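Side-chain contacts in glycerol uptake operon antiterminator-related protein (PDB 1VKF), which is of uncharacterised function but is probably related to glycerol-3-phosphate-responsive antiterminators of transcription, and folds as a TIM barrel: residues A[69-74]-A[89-94]; A[47-52]-A[57-62]. One frame throughout, in Å; residues are numbered along the deposited sequence.

Overall arrangement
Both contacts belong to one TIM barrel and follow each other along the chain, contact 2 closing before contact 1 opens. Contact 2 is a buried helix-to-strand layer inside a beta-alpha-beta unit, while contact 1 is a partly exposed meeting of two loops just beyond strand ends, each leading into a helix. Their centres lie 18 Å apart; the nearest atoms come to about 5 Å without touching. Two elements join them. Asp64, just after strand 58-62, gives its N to Asp62 OD1 and hydrogen-bonds through its carboxylate into contact 1. Helix 73-82, which starts in contact 1, also packs on contact 2.

Contact 1. Residues A[69-74]-A[89-94]; sequences LGEGEE and TIKPKN
At the rim of the barrel, where two loops beyond the C-terminal ends of strands turn into helices, the backbone of Gly72 meets the side-chain amide of Asn94. Gly72 N, at the N-cap position of helix 73-82, donates to Asn94 OD1 at 2.9 Å. The N-H approaches with a C=O...N angle of 153°, tilted 16° from the carbonyl plane. With CG anti to the carbonyl carbon (chi1 -80°), Asn94 brings OD1 toward Gly72 N. From the opposite end of the same amide, Asn94 ND2 donates to Thr89 OG1 at 3.2 Å, nearly in the amide plane; bonded at both ends, the group is held in its orientation. Thr89 OG1 also accepts from Lys91 N (3.1 Å), closing an ST turn. Beside the amide, Glu71 CB rests 3.8 Å from Asn94 OD1. Glu71 OE1 stays 5.2 Å from Lys91 NZ, so any attraction is at longer range. A leucine in place of Asn94 would probably strand Gly72 N without its acceptor and take one donor from Thr89. Gly72's own backbone angles call for glycine. The buried amide ties the loop's N-H to the turn after strand 86-89 through uncharged hydrogen bonds, with the Asp64 carboxylate hydrogen-bonded to Thr89.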
loop_
_atom_site.group_PDB
_atom_site.type_symbol
_atom_site.label_atom_id
_atom_site.label_comp_id
_atom_site.label_asym_id
_atom_site.label_seq_id
_atom_site.Cartn_x
_atom_site.Cartn_y
_atom_site.Cartn_z
ATOM N N LEU A 69 -12.353 -0.114 13.020
ATOM C CA LEU A 69 -12.023 1.242 12.683
ATOM C C LEU A 69 -13.012 1.748 11.646
ATOM O O LEU A 69 -13.387 1.011 10.695
ATOM C CB LEU A 69 -10.570 1.356 12.104
ATOM C CG LEU A 69 -9.911 2.729 12.023
ATOM C CD1 LEU A 69 -9.763 3.361 13.317
ATOM C CD2 LEU A 69 -8.553 2.566 11.339
ATOM N N GLY A 70 -13.316 3.031 11.749
ATOM C CA GLY A 70 -14.157 3.726 10.765
ATOM C C GLY A 70 -13.326 4.562 9.777
ATOM O O GLY A 70 -12.150 4.328 9.529
ATOM N N GLU A 71 -13.950 5.568 9.217
ATOM C CA GLU A 71 -13.286 6.359 8.201
ATOM C C GLU A 71 -13.133 7.758 8.729
ATOM O O GLU A 71 -13.822 8.162 9.676
ATOM C CB GLU A 71 -14.047 6.292 6.870
ATOM C CG GLU A 71 -15.429 6.866 6.842
ATOM C CD GLU A 71 -16.105 6.657 5.478
ATOM O OE1 GLU A 71 -15.730 5.703 4.757
ATOM O OE2 GLU A 71 -16.994 7.447 5.131
ATOM N N GLY A 72 -12.240 8.500 8.102
ATOM C CA GLY A 72 -12.113 9.911 8.371
ATOM C C GLY A 72 -10.997 10.313 9.305
ATOM O O GLY A 72 -10.136 9.522 9.628
ATOM N N GLU A 73 -10.981 11.595 9.653
ATOM C CA GLU A 73 -9.846 12.211 10.319
ATOM C C GLU A 73 -9.450 11.545 11.634
ATOM O O GLU A 73 -8.279 11.323 11.900
ATOM C CB GLU A 73 -10.116 13.683 10.534
ATOM C CG GLU A 73 -8.875 14.497 10.874
ATOM C CD GLU A 73 -9.069 15.972 10.575
ATOM O OE1 GLU A 73 -10.172 16.478 10.823
ATOM O OE2 GLU A 73 -8.131 16.615 10.090
ATOM N N GLU A 74 -10.428 11.309 12.491
ATOM C CA GLU A 74 -10.167 10.652 13.765
ATOM C C GLU A 74 -9.602 9.231 13.607
ATOM O O GLU A 74 -8.645 8.879 14.299
ATOM C CB GLU A 74 -11.417 10.651 14.664
ATOM C CG GLU A 74 -11.992 12.023 14.968
ATOM C CD GLU A 74 -12.941 12.597 13.919
ATOM O OE1 GLU A 74 -13.119 12.021 12.813
ATOM O OE2 GLU A 74 -13.499 13.686 14.200
ATOM N N THR A 89 -5.437 3.301 1.525
ATOM C CA THR A 89 -6.889 3.324 1.509
ATOM C C THR A 89 -7.381 3.395 0.054
ATOM O O THR A 89 -6.654 3.861 -0.804
ATOM C CB THR A 89 -7.409 4.586 2.294
ATOM O OG1 THR A 89 -8.832 4.579 2.359
ATOM C CG2 THR A 89 -7.063 5.895 1.603
ATOM N N ILE A 90 -8.601 2.943 -0.160
ATOM C CA ILE A 90 -9.312 3.109 -1.457
ATOM C C ILE A 90 -10.220 4.348 -1.447
ATOM O O ILE A 90 -10.794 4.704 -2.473
ATOM C CB ILE A 90 -10.112 1.813 -1.788
ATOM C CG1 ILE A 90 -10.616 1.770 -3.259
ATOM C CG2 ILE A 90 -11.342 1.633 -0.907
ATOM C CD1 ILE A 90 -9.598 1.522 -4.233
ATOM N N LYS A 91 -10.396 4.973 -0.274
ATOM C CA LYS A 91 -11.337 6.100 -0.109
ATOM C C LYS A 91 -10.657 7.427 -0.308
ATOM O O LYS A 91 -9.861 7.813 0.548
ATOM C CB LYS A 91 -11.965 6.098 1.287
ATOM C CG LYS A 91 -12.670 4.796 1.693
ATOM C CD LYS A 91 -13.940 4.518 0.897
ATOM C CE LYS A 91 -14.530 3.152 1.246
ATOM N NZ LYS A 91 -15.741 2.765 0.429
ATOM N N PRO A 92 -10.948 8.150 -1.401
ATOM C CA PRO A 92 -10.348 9.472 -1.643
ATOM C C PRO A 92 -10.448 10.445 -0.485
ATOM O O PRO A 92 -9.496 11.211 -0.271
ATOM C CB PRO A 92 -11.143 10.009 -2.848
ATOM C CG PRO A 92 -11.663 8.839 -3.487
ATOM C CD PRO A 92 -11.899 7.786 -2.470
ATOM N N LYS A 93 -11.544 10.428 0.254
ATOM C CA LYS A 93 -11.690 11.314 1.396
ATOM C C LYS A 93 -10.651 11.011 2.486
ATOM O O LYS A 93 -10.137 11.928 3.103
ATOM C CB LYS A 93 -13.110 11.241 1.977
ATOM C CG LYS A 93 -14.212 11.582 0.983
ATOM N N ASN A 94 -10.350 9.726 2.745
ATOM C CA ASN A 94 -9.316 9.364 3.724
ATOM C C ASN A 94 -7.976 9.873 3.220
ATOM O O ASN A 94 -7.160 10.396 3.975
ATOM C CB ASN A 94 -9.200 7.851 3.901
ATOM C CG ASN A 94 -10.279 7.247 4.811
ATOM O OD1 ASN A 94 -10.921 7.963 5.585
ATOM N ND2 ASN A 94 -10.466 5.904 4.720
#

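Contact 2. Residues A[47-52]-A[57-62]; sequences FHLKIL and KTVFVD
Leu49 and Leu52 of helix 45-54 lie against Val59 and Val61 of strand 58-62, and nearly all of the contact is apolar. The Leu49 branch CD2 does the touching on the helix side: it comes to 3.5 Å from Val59 CG1 and to 3.8 Å from Val61 CG2, bridging two residues that point the same way from the strand. One turn nearer the end of the helix, Leu52 crosses Val59 at about a right angle, its CB 3.6 Å from Val59 CG2 and its CD1 4.0 Å from Val59 CG1. Val59 can serve both leucines because CG1 stands anti to its backbone N (chi1 -175°), with CG2 beside that N: CG1 touches Leu49 CD2 and, more loosely, Leu52 CD1, while CG2 meets Leu52 CB. These contacts pack the helix's inner face directly on the strand.

The polar part is small. Lys57 N gives a weak hydrogen bond to Leu52 O at 3.4 Å, linking the last turns of the helix to the residue that leads into the strand, and Lys57 CB adds a touch at 3.5 Å from the same Leu52 O. The lysine chain bends at chi2 (-48°), about CB-CG, and runs extended from there, leading its ammonium away from the helix; NZ hydrogen-bonds to the backbone oxygens of Ile30 and Pro32.

Segments 47-52 and 58-62 run close to antiparallel, at 153°, their axes 9.2 Å apart at closest approach, as the return leg of a beta-alpha-beta crossover requires. Strand 34-41 opens that unit and pairs in parallel with strand 58-62, and its Val35 touches both Leu52 and Lys57. Helix 73-82 joins the same layer, with Ala82 against Leu49 and Val79 against Val61.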
loop_
_atom_site.group_PDB
_atom_site.type_symbol
_atom_site.label_atom_id
_atom_site.label_comp_id
_atom_site.label_asym_id
_atom_site.label_seq_id
_atom_site.Cartn_x
_atom_site.Cartn_y
_atom_site.Cartn_z
ATOM N N PHE A 47 -0.038 -2.975 19.056
ATOM C CA PHE A 47 0.886 -4.052 19.358
ATOM C C PHE A 47 1.493 -4.626 18.083
ATOM O O PHE A 47 2.670 -4.954 18.023
ATOM C CB PHE A 47 0.168 -5.173 20.073
ATOM C CG PHE A 47 -0.549 -4.744 21.329
ATOM C CD1 PHE A 47 0.092 -3.986 22.301
ATOM C CD2 PHE A 47 -1.867 -5.143 21.557
ATOM C CE1 PHE A 47 -0.580 -3.603 23.464
ATOM C CE2 PHE A 47 -2.544 -4.759 22.728
ATOM C CZ PHE A 47 -1.899 -3.982 23.665
ATOM N N HIS A 48 0.655 -4.756 17.065
ATOM C CA HIS A 48 1.127 -5.202 15.757
ATOM C C HIS A 48 2.181 -4.249 15.228
ATOM O O HIS A 48 3.257 -4.689 14.745
ATOM C CB HIS A 48 -0.031 -5.347 14.774
ATOM C CG HIS A 48 -0.996 -6.432 15.137
ATOM N ND1 HIS A 48 -2.264 -6.496 14.586
ATOM C CD2 HIS A 48 -0.888 -7.505 15.962
ATOM C CE1 HIS A 48 -2.891 -7.560 15.057
ATOM N NE2 HIS A 48 -2.078 -8.195 15.888
ATOM N N LEU A 49 1.910 -2.953 15.297
ATOM C CA LEU A 49 2.864 -1.964 14.832
ATOM C C LEU A 49 4.176 -1.937 15.628
ATOM O O LEU A 49 5.251 -1.789 15.041
ATOM C CB LEU A 49 2.276 -0.568 14.811
ATOM C CG LEU A 49 1.159 -0.429 13.744
ATOM C CD1 LEU A 49 0.369 0.826 13.918
ATOM C CD2 LEU A 49 1.810 -0.409 12.361
ATOM N N LYS A 50 4.094 -2.067 16.942
ATOM C CA LYS A 50 5.295 -2.178 17.771
ATOM C C LYS A 50 6.192 -3.331 17.290
ATOM O O LYS A 50 7.406 -3.153 17.212
ATOM C CB LYS A 50 4.923 -2.409 19.230
ATOM C CG LYS A 50 6.136 -2.724 20.114
ATOM C CD LYS A 50 5.934 -2.367 21.554
ATOM C CE LYS A 50 7.246 -2.532 22.376
ATOM N NZ LYS A 50 8.436 -2.008 21.654
ATOM N N ILE A 51 5.615 -4.495 17.003
ATOM C CA ILE A 51 6.398 -5.657 16.546
ATOM C C ILE A 51 7.173 -5.252 15.263
ATOM O O ILE A 51 8.373 -5.533 15.113
ATOM C CB ILE A 51 5.529 -6.913 16.318
ATOM C CG1 ILE A 51 5.019 -7.487 17.630
ATOM C CG2 ILE A 51 6.298 -7.955 15.479
ATOM C CD1 ILE A 51 3.793 -8.453 17.416
ATOM N N LEU A 52 6.477 -4.604 14.329
ATOM C CA LEU A 52 7.021 -4.335 13.011
ATOM C C LEU A 52 7.996 -3.171 13.076
ATOM O O LEU A 52 9.062 -3.207 12.444
ATOM C CB LEU A 52 5.894 -4.022 12.034
ATOM C CG LEU A 52 4.978 -5.228 11.727
ATOM C CD1 LEU A 52 3.806 -4.733 10.874
ATOM C CD2 LEU A 52 5.697 -6.346 11.035
ATOM N N LYS A 57 11.204 -1.655 10.387
ATOM C CA LYS A 57 10.441 -1.469 9.163
ATOM C C LYS A 57 9.709 -0.131 9.129
ATOM O O LYS A 57 9.309 0.395 10.165
ATOM C CB LYS A 57 9.425 -2.567 9.018
ATOM C CG LYS A 57 9.995 -3.992 9.074
ATOM C CD LYS A 57 11.207 -4.230 8.202
ATOM C CE LYS A 57 11.838 -5.631 8.308
ATOM N NZ LYS A 57 12.980 -5.774 7.384
ATOM N N THR A 58 9.524 0.373 7.930
ATOM C CA THR A 58 8.558 1.423 7.655
ATOM C C THR A 58 7.247 0.729 7.381
ATOM O O THR A 58 7.184 -0.176 6.522
ATOM C CB THR A 58 9.001 2.225 6.412
ATOM O OG1 THR A 58 10.223 2.890 6.705
ATOM C CG2 THR A 58 8.004 3.352 6.050
ATOM N N VAL A 59 6.198 1.155 8.070
ATOM C CA VAL A 59 4.926 0.431 8.029
ATOM C C VAL A 59 3.776 1.342 7.601
ATOM O O VAL A 59 3.509 2.354 8.237
ATOM C CB VAL A 59 4.569 -0.252 9.384
ATOM C CG1 VAL A 59 3.304 -1.089 9.255
ATOM C CG2 VAL A 59 5.696 -1.092 9.882
ATOM N N PHE A 60 3.127 0.969 6.496
ATOM C CA PHE A 60 1.876 1.554 6.070
ATOM C C PHE A 60 0.750 0.575 6.418
ATOM O O PHE A 60 0.898 -0.668 6.353
ATOM C CB PHE A 60 1.886 1.891 4.551
ATOM C CG PHE A 60 2.656 3.096 4.211
ATOM C CD1 PHE A 60 4.031 3.147 4.393
ATOM C CD2 PHE A 60 1.991 4.150 3.710
ATOM C CE1 PHE A 60 4.728 4.301 4.074
ATOM C CE2 PHE A 60 2.690 5.336 3.353
ATOM C CZ PHE A 60 4.038 5.388 3.574
ATOM N N VAL A 61 -0.341 1.128 6.942
ATOM C CA VAL A 61 -1.453 0.331 7.394
ATOM C C VAL A 61 -2.631 0.548 6.452
ATOM O O VAL A 61 -2.998 1.679 6.180
ATOM C CB VAL A 61 -1.916 0.758 8.802
ATOM C CG1 VAL A 61 -3.174 0.033 9.221
ATOM C CG2 VAL A 61 -0.803 0.458 9.775
ATOM N N ASP A 62 -3.239 -0.521 5.984
ATOM C CA ASP A 62 -4.491 -0.406 5.207
ATOM C C ASP A 62 -5.631 -0.171 6.176
ATOM O O ASP A 62 -6.140 -1.091 6.806
ATOM C CB ASP A 62 -4.782 -1.663 4.396
ATOM C CG ASP A 62 -5.993 -1.483 3.493
ATOM O OD1 ASP A 62 -6.823 -0.604 3.773
ATOM O OD2 ASP A 62 -6.204 -2.187 2.477
#